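Local coordinates for cytolethal distending toxin protein C (Haemophilus ducreyi, PDB 1SR4) that forms one lectin-like subunit of the three-chain cytolethal distending toxin, a DNA-damaging bacterial genotoxin, and probably binds carbohydrate, at residues G83-D86 with C87-D91. Residues are numbered along the deposited sequence; the frame is centred on the assembly and turned at random.
Sequences GTTD and CKDTD
D86 and D89 are joined by a type I beta turn, closed by a hydrogen bond from D89 N to D86 O of 3.0 Å. The D86 side chain adds a second hydrogen bond inside the same turn. D86 OD1 accepts from K88 N at 2.7 Å, and the hydrogen bond is nearly straight, at 164°. This is an Asx turn superimposed on the beta turn. OD1 uses its anti lone pair, the one turned away from OD2. CG lies anti to the D86 backbone N (chi1 -169°), which brings OD1 to K88 N. C87 N is also near OD1 but badly angled for a hydrogen bond. The K88 chain bends at chi2 and chi3 and folds back beside the same oxygen. K88 CD comes to 2.9 Å from D86 OD1, closer than normal packing, so this part of the exposed lysine is doubtful. K88 NZ stops 4.1 Å from D86 OD1, beyond a salt bridge. On the D89 side, D89 CB packs 3.5 Å from D86 O. T85 CG2 makes a loose contact with D89 OD2 at 4.2 Å, the two side chains crossing at about a right angle. A water donates to D89 OD2 at 2.7 Å and also lies near T85 OG1, where the distance is too short to trust. D89 is the N-cap residue and the centre of an inverse gamma turn, with a weak hydrogen bond from T90 N to K88 O. The turn thus links strand 84-86, which pairs antiparallel with strand 75-77, to the short helix 90-93. The C87-C76 disulfide ties the turn to that partner strand, and Y56 OH hydrogen-bonds T90 OG1 and D91 OD1 at the start of the helix.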
ATOM      1  N   GLY C  83      -9.589 -19.190  21.609  1.00 23.88           N
ATOM      2  CA  GLY C  83      -9.232 -18.402  20.440  1.00 21.29           C
ATOM      3  C   GLY C  83      -7.789 -18.478  19.974  1.00 20.95           C
ATOM      4  O   GLY C  83      -7.456 -17.919  18.932  1.00 20.39           O
ATOM      5  N   THR C  84      -6.930 -19.141  20.742  1.00 18.62           N
ATOM      6  CA  THR C  84      -5.524 -19.308  20.378  1.00 19.35           C
ATOM      7  C   THR C  84      -4.994 -20.646  20.878  1.00 20.02           C
ATOM      8  O   THR C  84      -5.591 -21.279  21.751  1.00 19.37           O
ATOM      9  CB  THR C  84      -4.589 -18.250  21.030  1.00 19.58           C
ATOM     10  OG1 THR C  84      -4.691 -18.353  22.455  1.00 18.86           O
ATOM     11  CG2 THR C  84      -4.939 -16.834  20.582  1.00 17.47           C
ATOM     12  N   THR C  85      -3.870 -21.064  20.312  1.00 19.25           N
ATOM     13  CA  THR C  85      -3.199 -22.272  20.748  1.00 19.46           C
ATOM     14  C   THR C  85      -1.732 -22.081  20.367  1.00 21.22           C
ATOM     15  O   THR C  85      -1.372 -21.063  19.753  1.00 21.57           O
ATOM     16  CB  THR C  85      -3.802 -23.578  20.107  1.00 18.90           C
ATOM     17  OG1 THR C  85      -3.213 -24.723  20.740  1.00 17.55           O
ATOM     18  CG2 THR C  85      -3.506 -23.662  18.607  1.00 18.17           C
ATOM     19  N   ASP C  86      -0.883 -23.029  20.752  1.00 21.77           N
ATOM     20  CA  ASP C  86       0.542 -22.969  20.445  1.00 22.64           C
ATOM     21  C   ASP C  86       0.754 -22.817  18.935  1.00 21.61           C
ATOM     22  O   ASP C  86       0.130 -23.528  18.136  1.00 18.80           O
ATOM     23  CB  ASP C  86       1.226 -24.246  20.931  1.00 28.98           C
ATOM     24  CG  ASP C  86       2.739 -24.145  20.900  1.00 35.75           C
ATOM     25  OD1 ASP C  86       3.314 -23.886  19.814  1.00 38.66           O
ATOM     26  OD2 ASP C  86       3.359 -24.328  21.974  1.00 42.00           O
ATOM     27  N   CYS C  87       1.644 -21.906  18.547  1.00 19.37           N
ATOM     28  CA  CYS C  87       1.894 -21.661  17.132  1.00 21.67           C
ATOM     29  C   CYS C  87       2.434 -22.885  16.397  1.00 22.59           C
ATOM     30  O   CYS C  87       2.247 -23.011  15.183  1.00 21.61           O
ATOM     31  CB  CYS C  87       2.830 -20.454  16.943  1.00 21.94           C
ATOM     32  SG  CYS C  87       2.120 -18.830  17.427  1.00 25.96           S
ATOM     33  N   LYS C  88       3.069 -23.803  17.127  1.00 22.70           N
ATOM     34  CA  LYS C  88       3.602 -25.026  16.516  1.00 23.05           C
ATOM     35  C   LYS C  88       2.512 -25.989  16.017  1.00 20.83           C
ATOM     36  O   LYS C  88       2.794 -26.895  15.222  1.00 21.00           O
ATOM     37  CB  LYS C  88       4.512 -25.767  17.505  1.00 27.37           C
ATOM     38  CG  LYS C  88       5.910 -25.151  17.693  1.00 32.55           C
ATOM     39  CD  LYS C  88       5.905 -23.837  18.503  1.00 36.11           C
ATOM     40  CE  LYS C  88       5.832 -22.592  17.611  1.00 37.28           C
ATOM     41  NZ  LYS C  88       6.110 -21.312  18.348  1.00 34.65           N
ATOM     42  N   ASP C  89       1.281 -25.821  16.489  1.00 18.01           N
ATOM     43  CA  ASP C  89       0.179 -26.682  16.032  1.00 17.70           C
ATOM     44  C   ASP C  89      -0.322 -26.082  14.718  1.00 16.97           C
ATOM     45  O   ASP C  89      -1.400 -25.482  14.649  1.00 17.88           O
ATOM     46  CB  ASP C  89      -0.950 -26.708  17.072  1.00 16.30           C
ATOM     47  CG  ASP C  89      -2.121 -27.578  16.645  1.00 17.15           C
ATOM     48  OD1 ASP C  89      -2.045 -28.173  15.555  1.00 17.06           O
ATOM     49  OD2 ASP C  89      -3.123 -27.661  17.395  1.00 16.49           O
ATOM     50  N   THR C  90       0.481 -26.250  13.678  1.00 17.85           N
ATOM     51  CA  THR C  90       0.183 -25.682  12.376  1.00 17.76           C
ATOM     52  C   THR C  90      -1.163 -26.062  11.761  1.00 18.53           C
ATOM     53  O   THR C  90      -1.766 -25.240  11.063  1.00 16.69           O
ATOM     54  CB  THR C  90       1.336 -25.977  11.380  1.00 17.85           C
ATOM     55  OG1 THR C  90       1.493 -27.390  11.208  1.00 17.85           O
ATOM     56  CG2 THR C  90       2.636 -25.406  11.907  1.00 18.05           C
ATOM     57  N   ASP C  91      -1.647 -27.282  12.022  1.00 18.63           N
ATOM     58  CA  ASP C  91      -2.940 -27.709  11.478  1.00 18.98           C
ATOM     59  C   ASP C  91      -4.067 -26.779  11.937  1.00 17.82           C
ATOM     60  O   ASP C  91      -5.067 -26.613  11.239  1.00 17.62           O
ATOM     61  CB  ASP C  91      -3.282 -29.133  11.919  1.00 19.90           C
ATOM     62  CG  ASP C  91      -2.550 -30.200  11.118  1.00 23.09           C
ATOM     63  OD1 ASP C  91      -1.693 -29.866  10.264  1.00 20.95           O
ATOM     64  OD2 ASP C  91      -2.845 -31.393  11.356  1.00 23.31           O
TER
HETATM   65  O   HOH W   1      -3.149 -27.032  20.001  1.00 17.00           O